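Local coordinates for protein glycoside hydrolase family 31 (PDB 5I0F) that degrades cycloalternan, probably hydrolysing its alpha-glucosidic links by the retaining mechanism of glycoside hydrolase family 31, through a covalent glycosyl-enzyme intermediate, at residues 536-544 with 679-687; 579-588 with 622-632. All coordinates share one frame; numbering follows the deposited sequence.

In the fold
Both contacts lie on the outer side of the parallel eight-stranded barrel, and they adjoin: F540 and P681 of contact 1 each pack on A581 of contact 2, and I679 meets F584. Contact 1 joins barrel helix 537-551 to the loop 679-687 of the C-terminal beta domain and is only partly buried, with an exposed proline at its margin. Contact 2 is buried and sets helix 572-583, with the turn leading into the last barrel strand, against helix 617-646. In each an arginine donates to the backbone across the contact: R541 to one carbonyl at the domain boundary, R629 to three inside the fold.

Contact 1. Residues 536-544 with 679-687; sequences TWEAFRSSI and INPVTAPGA
T683 packs against one flank of helix 537-544 and meets three of its side chains, R541 through CB and both F540 and I544 through CG2. Its CB rests on the aliphatic part of R541 (CB to R541 CG 3.7 Å), while its methyl CG2 covers one face of the F540 ring, offset toward the rim, and meets I544 CD1 tip to tip. With chi1 at 59°, OG1 stands between the backbone N and carbonyl carbon, which turns CG2 toward these apolar partners.

The carbonyl of T683 receives the one hydrogen bond between the segments, R541 NH2 to T683 O at 2.8 Å, bent at the proton (130°). The guanidinium is steadied from its other side: NE and NH1 both donate to OE1 of E538, one turn back, in a side-on salt bridge with NH1 at 3.1 Å from OE1.

W537 lays its indole against P685, whose CD sits 3.8 Å from the centroid of the five-membered ring, a CH-pi contact over the face. The indole NE1 is hydrogen-bonded to E571, which helps to fix the turn of the ring over which P685 lies. Deeper in, P681 CB touches I544 CD1 at 3.7 Å. V682 O, near the edge of the indole, is buried without a polar partner.

The arrangement is a domain interface of the family 31 fold, joining a helix of the TIM barrel to a loop of the C-terminal beta domain.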
loop_
_atom_site.group_PDB
_atom_site.type_symbol
_atom_site.label_atom_id
_atom_site.label_comp_id
_atom_site.label_asym_id
_atom_site.label_seq_id
_atom_site.Cartn_x
_atom_site.Cartn_y
_atom_site.Cartn_z
ATOM N N THR A 536 -7.781 -0.657 17.257
ATOM C CA THR A 536 -9.197 -0.997 17.386
ATOM C C THR A 536 -9.491 -2.445 16.989
ATOM O O THR A 536 -8.738 -3.060 16.201
ATOM C CB THR A 536 -10.078 -0.096 16.513
ATOM O OG1 THR A 536 -9.832 -0.337 15.131
ATOM C CG2 THR A 536 -9.883 1.388 16.844
ATOM N N TRP A 537 -10.627 -2.958 17.476
ATOM C CA TRP A 537 -11.092 -4.286 17.068
ATOM C C TRP A 537 -11.412 -4.337 15.569
ATOM O O TRP A 537 -11.098 -5.310 14.917
ATOM C CB TRP A 537 -12.288 -4.756 17.901
ATOM C CG TRP A 537 -11.925 -4.932 19.327
ATOM C CD1 TRP A 537 -12.035 -4.004 20.326
ATOM C CD2 TRP A 537 -11.367 -6.107 19.926
ATOM N NE1 TRP A 537 -11.588 -4.538 21.522
ATOM C CE2 TRP A 537 -11.167 -5.824 21.303
ATOM C CE3 TRP A 537 -11.020 -7.372 19.440
ATOM C CZ2 TRP A 537 -10.645 -6.765 22.196
ATOM C CZ3 TRP A 537 -10.500 -8.319 20.342
ATOM C CH2 TRP A 537 -10.308 -7.998 21.699
ATOM N N GLU A 538 -12.022 -3.282 15.029
ATOM C CA GLU A 538 -12.328 -3.244 13.600
ATOM C C GLU A 538 -11.054 -3.298 12.749
ATOM O O GLU A 538 -11.016 -4.010 11.732
ATOM C CB GLU A 538 -13.187 -2.010 13.226
ATOM C CG GLU A 538 -13.648 -1.979 11.760
ATOM C CD GLU A 538 -14.241 -3.305 11.248
ATOM O OE1 GLU A 538 -15.088 -3.942 11.963
ATOM O OE2 GLU A 538 -13.821 -3.747 10.133
ATOM N N ALA A 539 -10.009 -2.595 13.176
ATOM C CA ALA A 539 -8.743 -2.633 12.451
ATOM C C ALA A 539 -8.063 -4.020 12.492
ATOM O O ALA A 539 -7.461 -4.451 11.503
ATOM C CB ALA A 539 -7.807 -1.552 12.966
ATOM N N PHE A 540 -8.167 -4.691 13.636
ATOM C CA PHE A 540 -7.725 -6.082 13.800
ATOM C C PHE A 540 -8.422 -6.988 12.777
ATOM O O PHE A 540 -7.752 -7.701 12.013
ATOM C CB PHE A 540 -8.001 -6.493 15.273
ATOM C CG PHE A 540 -7.640 -7.908 15.660
ATOM C CD1 PHE A 540 -6.820 -8.730 14.905
ATOM C CD2 PHE A 540 -8.148 -8.415 16.858
ATOM C CE1 PHE A 540 -6.503 -10.009 15.321
ATOM C CE2 PHE A 540 -7.817 -9.701 17.294
ATOM C CZ PHE A 540 -7.017 -10.505 16.512
ATOM N N ARG A 541 -9.757 -6.936 12.729
ATOM C CA ARG A 541 -10.493 -7.731 11.733
ATOM C C ARG A 541 -10.083 -7.399 10.306
ATOM O O ARG A 541 -9.895 -8.317 9.483
ATOM C CB ARG A 541 -12.005 -7.560 11.891
ATOM C CG ARG A 541 -12.505 -8.138 13.211
ATOM C CD ARG A 541 -14.018 -8.057 13.405
ATOM N NE ARG A 541 -14.505 -6.707 13.659
ATOM C CZ ARG A 541 -14.796 -6.165 14.859
ATOM N NH1 ARG A 541 -15.232 -4.914 14.903
ATOM N NH2 ARG A 541 -14.671 -6.823 16.014
ATOM N N SER A 542 -9.951 -6.107 10.006
ATOM C CA SER A 542 -9.529 -5.670 8.658
ATOM C C SER A 542 -8.156 -6.170 8.292
ATOM O O SER A 542 -7.909 -6.561 7.130
ATOM C CB SER A 542 -9.568 -4.150 8.511
ATOM O OG SER A 542 -10.914 -3.711 8.600
ATOM N N SER A 543 -7.268 -6.206 9.282
ATOM C CA SER A 543 -5.900 -6.663 9.059
ATOM C C SER A 543 -5.850 -8.157 8.727
ATOM O O SER A 543 -5.076 -8.551 7.871
ATOM C CB SER A 543 -4.964 -6.287 10.222
ATOM O OG SER A 543 -4.956 -4.859 10.498
ATOM N N ILE A 544 -6.692 -8.975 9.360
ATOM C CA ILE A 544 -6.769 -10.413 8.999
ATOM C C ILE A 544 -7.170 -10.571 7.514
ATOM O O ILE A 544 -6.573 -11.342 6.775
ATOM C CB ILE A 544 -7.752 -11.180 9.907
ATOM C CG1 ILE A 544 -7.278 -11.139 11.363
ATOM C CG2 ILE A 544 -7.927 -12.639 9.435
ATOM C CD1 ILE A 544 -8.345 -11.530 12.373
ATOM N N ILE A 679 -6.359 -21.661 11.719
ATOM C CA ILE A 679 -6.316 -20.592 12.714
ATOM C C ILE A 679 -7.627 -19.816 12.747
ATOM O O ILE A 679 -8.179 -19.512 11.698
ATOM C CB ILE A 679 -5.204 -19.551 12.410
ATOM C CG1 ILE A 679 -3.923 -20.210 11.865
ATOM C CG2 ILE A 679 -4.944 -18.676 13.636
ATOM C CD1 ILE A 679 -3.304 -21.248 12.770
ATOM N N ASN A 680 -8.087 -19.438 13.928
ATOM C CA ASN A 680 -9.301 -18.643 14.055
ATOM C C ASN A 680 -9.181 -17.594 15.157
ATOM O O ASN A 680 -9.645 -17.827 16.298
ATOM C CB ASN A 680 -10.534 -19.531 14.258
ATOM C CG ASN A 680 -11.837 -18.756 14.144
ATOM O OD1 ASN A 680 -11.842 -17.583 13.739
ATOM N ND2 ASN A 680 -12.948 -19.396 14.506
ATOM N N PRO A 681 -8.556 -16.444 14.830
ATOM C CA PRO A 681 -8.373 -15.352 15.800
ATOM C C PRO A 681 -9.651 -14.919 16.505
ATOM O O PRO A 681 -10.730 -14.901 15.888
ATOM C CB PRO A 681 -7.844 -14.204 14.918
ATOM C CG PRO A 681 -7.137 -14.894 13.792
ATOM C CD PRO A 681 -8.006 -16.070 13.496
ATOM N N VAL A 682 -9.524 -14.548 17.779
ATOM C CA VAL A 682 -10.660 -14.104 18.583
ATOM C C VAL A 682 -10.722 -12.586 18.447
ATOM O O VAL A 682 -9.845 -11.887 18.937
ATOM C CB VAL A 682 -10.485 -14.518 20.056
ATOM C CG1 VAL A 682 -11.649 -14.025 20.922
ATOM C CG2 VAL A 682 -10.361 -16.030 20.135
ATOM N N THR A 683 -11.757 -12.094 17.776
ATOM C CA THR A 683 -11.818 -10.709 17.310
ATOM C C THR A 683 -12.914 -9.861 17.924
ATOM O O THR A 683 -13.230 -8.780 17.404
ATOM C CB THR A 683 -11.978 -10.681 15.783
ATOM O OG1 THR A 683 -13.163 -11.377 15.406
ATOM C CG2 THR A 683 -10.768 -11.338 15.110
ATOM N N ALA A 684 -13.492 -10.327 19.024
ATOM C CA ALA A 684 -14.517 -9.560 19.720
ATOM C C ALA A 684 -14.167 -9.414 21.213
ATOM O O ALA A 684 -13.732 -10.387 21.839
ATOM C CB ALA A 684 -15.882 -10.234 19.562
ATOM N N PRO A 685 -14.369 -8.200 21.786
ATOM C CA PRO A 685 -14.141 -8.069 23.214
ATOM C C PRO A 685 -15.154 -8.862 24.034
ATOM O O PRO A 685 -16.312 -9.003 23.634
ATOM C CB PRO A 685 -14.313 -6.563 23.477
ATOM C CG PRO A 685 -15.139 -6.053 22.352
ATOM C CD PRO A 685 -14.827 -6.932 21.176
ATOM N N GLY A 686 -14.692 -9.413 25.144
ATOM C CA GLY A 686 -15.558 -10.086 26.082
ATOM C C GLY A 686 -15.829 -11.523 25.718
ATOM O O GLY A 686 -16.610 -12.175 26.402
ATOM N N ALA A 687 -15.191 -12.049 24.667
ATOM C CA ALA A 687 -15.462 -13.438 24.266
ATOM C C ALA A 687 -14.848 -14.437 25.244
ATOM O O ALA A 687 -13.659 -14.339 25.555
ATOM C CB ALA A 687 -14.941 -13.697 22.870
#

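Contact 2. Residues 579-588 with 622-632; sequences FAAATFMPIM and ARHYTRVREAL
The Y625 ring is sandwiched between H624 CD2 on one face and A580 CB on the other, the latter a CH-pi contact 3.6 Å from the ring centroid; its hydroxyl is bonded to the W720 carbonyl. The F579 ring takes A622 CB over a face and has Y625 CB and T626 OG1 at its edge, and F584 carries L632 CD1 on a face.

The R629 guanidinium has M588 CB over the centre of one face and backbone carbonyls round its rim. NH1 donates to T583 O at 2.8 Å, from above that carbonyl's plane, and to M585 O at 2.7 Å, in plane. NH2 reaches P586 O at 2.8 Å and shares a water with M588 N. A bend at chi2 (64°) brings the side chain round to this turn, and NE bonds to the F295 carbonyl, so all three nitrogens are engaged.

Between the helices T583 is a knob in the hole formed by Y625, V628, R629 and L632. The axes of 579-583 and 622-632 run nearly parallel (6°), with a closest approach of 9.6 Å. This is helix-helix packing on the outside of a TIM barrel, with a buried arginine fastening the turn that enters the eighth strand.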
loop_
_atom_site.group_PDB
_atom_site.type_symbol
_atom_site.label_atom_id
_atom_site.label_comp_id
_atom_site.label_asym_id
_atom_site.label_seq_id
_atom_site.Cartn_x
_atom_site.Cartn_y
_atom_site.Cartn_z
ATOM N N PHE A 579 -1.860 -10.185 19.773
ATOM C CA PHE A 579 -0.534 -10.802 19.937
ATOM C C PHE A 579 -0.634 -12.313 19.636
ATOM O O PHE A 579 0.213 -12.870 18.934
ATOM C CB PHE A 579 0.034 -10.517 21.335
ATOM C CG PHE A 579 1.537 -10.688 21.458
ATOM C CD1 PHE A 579 2.106 -11.947 21.592
ATOM C CD2 PHE A 579 2.372 -9.576 21.500
ATOM C CE1 PHE A 579 3.479 -12.102 21.734
ATOM C CE2 PHE A 579 3.751 -9.718 21.650
ATOM C CZ PHE A 579 4.312 -10.984 21.747
ATOM N N ALA A 580 -1.693 -12.958 20.136
ATOM C CA ALA A 580 -1.938 -14.389 19.868
ATOM C C ALA A 580 -2.141 -14.641 18.368
ATOM O O ALA A 580 -1.557 -15.564 17.784
ATOM C CB ALA A 580 -3.133 -14.881 20.675
ATOM N N ALA A 581 -2.928 -13.789 17.721
ATOM C CA ALA A 581 -3.167 -13.948 16.299
ATOM C C ALA A 581 -1.900 -13.777 15.494
ATOM O O ALA A 581 -1.650 -14.579 14.570
ATOM C CB ALA A 581 -4.226 -12.973 15.810
ATOM N N ALA A 582 -1.135 -12.726 15.826
ATOM C CA ALA A 582 0.098 -12.408 15.123
ATOM C C ALA A 582 1.110 -13.546 15.194
ATOM O O ALA A 582 1.918 -13.717 14.272
ATOM C CB ALA A 582 0.706 -11.107 15.663
ATOM N N THR A 583 1.050 -14.330 16.274
ATOM C CA THR A 583 1.895 -15.512 16.459
ATOM C C THR A 583 1.712 -16.548 15.338
ATOM O O THR A 583 2.644 -17.304 15.023
ATOM C CB THR A 583 1.631 -16.120 17.863
ATOM O OG1 THR A 583 1.956 -15.143 18.849
ATOM C CG2 THR A 583 2.447 -17.366 18.148
ATOM N N PHE A 584 0.518 -16.595 14.747
ATOM C CA PHE A 584 0.192 -17.531 13.676
ATOM C C PHE A 584 -0.014 -16.831 12.319
ATOM O O PHE A 584 -0.896 -17.228 11.552
ATOM C CB PHE A 584 -1.063 -18.336 14.059
ATOM C CG PHE A 584 -0.844 -19.229 15.242
ATOM C CD1 PHE A 584 -1.013 -18.757 16.532
ATOM C CD2 PHE A 584 -0.394 -20.523 15.059
ATOM C CE1 PHE A 584 -0.766 -19.581 17.620
ATOM C CE2 PHE A 584 -0.153 -21.359 16.148
ATOM C CZ PHE A 584 -0.337 -20.880 17.427
ATOM N N MET A 585 0.816 -15.826 12.040
ATOM C CA MET A 585 0.879 -15.146 10.756
ATOM C C MET A 585 2.305 -15.110 10.239
ATOM O O MET A 585 3.236 -15.386 11.002
ATOM C CB MET A 585 0.295 -13.733 10.878
ATOM C CG MET A 585 -1.205 -13.746 11.151
ATOM S SD MET A 585 -1.934 -12.136 11.539
ATOM C CE MET A 585 -3.575 -12.613 12.054
ATOM N N PRO A 586 2.495 -14.785 8.935
ATOM C CA PRO A 586 3.850 -14.947 8.361
ATOM C C PRO A 586 4.944 -14.092 9.029
ATOM O O PRO A 586 5.962 -14.643 9.435
ATOM C CB PRO A 586 3.656 -14.586 6.881
ATOM C CG PRO A 586 2.189 -14.849 6.627
ATOM C CD PRO A 586 1.500 -14.456 7.895
ATOM N N ILE A 587 4.670 -12.793 9.224
ATOM C CA ILE A 587 5.590 -11.878 9.895
ATOM C C ILE A 587 4.906 -11.323 11.132
ATOM O O ILE A 587 3.787 -10.785 11.056
ATOM C CB ILE A 587 6.039 -10.722 8.992
ATOM C CG1 ILE A 587 6.619 -11.251 7.667
ATOM C CG2 ILE A 587 7.009 -9.805 9.712
ATOM C CD1 ILE A 587 7.864 -12.079 7.802
ATOM N N MET A 588 5.574 -11.513 12.268
ATOM C CA MET A 588 5.070 -11.127 13.584
ATOM C C MET A 588 5.854 -9.908 14.070
ATOM O O MET A 588 7.074 -9.995 14.282
ATOM C CB MET A 588 5.230 -12.298 14.560
ATOM C CG MET A 588 4.711 -11.994 15.952
ATOM S SD MET A 588 5.150 -13.315 17.102
ATOM C CE MET A 588 4.177 -12.782 18.510
ATOM N N ALA A 622 2.990 -12.375 26.598
ATOM C CA ALA A 622 3.954 -12.204 25.526
ATOM C C ALA A 622 5.073 -13.255 25.587
ATOM O O ALA A 622 5.493 -13.766 24.546
ATOM C CB ALA A 622 4.536 -10.807 25.542
ATOM N N ARG A 623 5.523 -13.592 26.805
ATOM C CA ARG A 623 6.473 -14.695 26.997
ATOM C C ARG A 623 5.911 -15.991 26.418
ATOM O O ARG A 623 6.583 -16.662 25.629
ATOM C CB ARG A 623 6.826 -14.899 28.494
ATOM C CG ARG A 623 8.021 -14.109 29.007
ATOM C CD ARG A 623 8.453 -14.535 30.424
ATOM N NE ARG A 623 7.653 -13.869 31.463
ATOM C CZ ARG A 623 7.854 -12.635 31.938
ATOM N NH1 ARG A 623 7.049 -12.147 32.884
ATOM N NH2 ARG A 623 8.845 -11.870 31.505
ATOM N N HIS A 624 4.677 -16.320 26.814
ATOM C CA HIS A 624 3.965 -17.523 26.353
ATOM C C HIS A 624 3.865 -17.595 24.824
ATOM O O HIS A 624 4.282 -18.581 24.208
ATOM C CB HIS A 624 2.570 -17.573 27.017
ATOM C CG HIS A 624 1.609 -18.537 26.397
ATOM N ND1 HIS A 624 1.783 -19.903 26.441
ATOM C CD2 HIS A 624 0.432 -18.328 25.762
ATOM C CE1 HIS A 624 0.773 -20.497 25.829
ATOM N NE2 HIS A 624 -0.067 -19.563 25.413
ATOM N N TYR A 625 3.317 -16.555 24.209
ATOM C CA TYR A 625 3.173 -16.563 22.751
ATOM C C TYR A 625 4.510 -16.471 22.001
ATOM O O TYR A 625 4.623 -17.033 20.899
ATOM C CB TYR A 625 2.167 -15.502 22.291
ATOM C CG TYR A 625 0.735 -15.927 22.582
ATOM C CD1 TYR A 625 0.172 -17.061 21.951
ATOM C CD2 TYR A 625 -0.051 -15.219 23.473
ATOM C CE1 TYR A 625 -1.143 -17.455 22.195
ATOM C CE2 TYR A 625 -1.361 -15.611 23.738
ATOM C CZ TYR A 625 -1.898 -16.742 23.122
ATOM O OH TYR A 625 -3.211 -17.105 23.388
ATOM N N THR A 626 5.520 -15.819 22.577
ATOM C CA THR A 626 6.834 -15.795 21.922
ATOM C C THR A 626 7.505 -17.172 22.013
ATOM O O THR A 626 8.165 -17.572 21.058
ATOM C CB THR A 626 7.721 -14.598 22.334
ATOM O OG1 THR A 626 7.010 -13.369 22.108
ATOM C CG2 THR A 626 8.959 -14.517 21.483
ATOM N N ARG A 627 7.281 -17.925 23.098
ATOM C CA ARG A 627 7.695 -19.329 23.140
ATOM C C ARG A 627 6.993 -20.138 22.043
ATOM O O ARG A 627 7.628 -20.955 21.386
ATOM C CB ARG A 627 7.415 -20.002 24.514
ATOM C CG ARG A 627 8.448 -19.741 25.596
ATOM C CD ARG A 627 8.199 -20.569 26.872
ATOM N NE ARG A 627 6.891 -20.280 27.516
ATOM C CZ ARG A 627 6.675 -19.452 28.560
ATOM N NH1 ARG A 627 7.674 -18.799 29.170
ATOM N NH2 ARG A 627 5.437 -19.283 29.013
ATOM N N VAL A 628 5.688 -19.911 21.848
ATOM C CA VAL A 628 4.946 -20.567 20.791
ATOM C C VAL A 628 5.535 -20.199 19.415
ATOM O O VAL A 628 5.781 -21.089 18.549
ATOM C CB VAL A 628 3.430 -20.247 20.872
ATOM C CG1 VAL A 628 2.693 -20.780 19.653
ATOM C CG2 VAL A 628 2.824 -20.848 22.154
ATOM N N ARG A 629 5.811 -18.910 19.235
ATOM C CA ARG A 629 6.389 -18.439 17.981
ATOM C C ARG A 629 7.730 -19.136 17.691
ATOM O O ARG A 629 7.972 -19.596 16.553
ATOM C CB ARG A 629 6.555 -16.938 17.991
ATOM C CG ARG A 629 7.077 -16.348 16.680
ATOM C CD ARG A 629 6.096 -16.580 15.554
ATOM N NE ARG A 629 6.497 -15.925 14.302
ATOM C CZ ARG A 629 5.745 -15.849 13.206
ATOM N NH1 ARG A 629 4.511 -16.322 13.181
ATOM N NH2 ARG A 629 6.218 -15.244 12.124
ATOM N N GLU A 630 8.571 -19.263 18.724
ATOM C CA GLU A 630 9.860 -19.926 18.560
ATOM C C GLU A 630 9.667 -21.387 18.162
ATOM O O GLU A 630 10.326 -21.852 17.236
ATOM C CB GLU A 630 10.733 -19.808 19.827
ATOM C CG GLU A 630 11.192 -18.373 20.114
ATOM C CD GLU A 630 12.152 -17.847 19.066
ATOM O OE1 GLU A 630 13.325 -18.253 19.103
ATOM O OE2 GLU A 630 11.747 -17.024 18.195
ATOM N N ALA A 631 8.752 -22.087 18.842
ATOM C CA ALA A 631 8.418 -23.479 18.505
ATOM C C ALA A 631 7.852 -23.654 17.088
ATOM O O ALA A 631 8.013 -24.725 16.490
ATOM C CB ALA A 631 7.428 -24.051 19.518
ATOM N N LEU A 632 7.177 -22.620 16.568
ATOM C CA LEU A 632 6.667 -22.631 15.201
ATOM C C LEU A 632 7.722 -22.412 14.142
ATOM O O LEU A 632 7.442 -22.643 12.977
ATOM C CB LEU A 632 5.606 -21.548 14.994
ATOM C CG LEU A 632 4.223 -21.782 15.539
ATOM C CD1 LEU A 632 3.449 -20.459 15.415
ATOM C CD2 LEU A 632 3.511 -22.908 14.796
HETATM O O HOH W 1 8.127 -13.020 12.086
#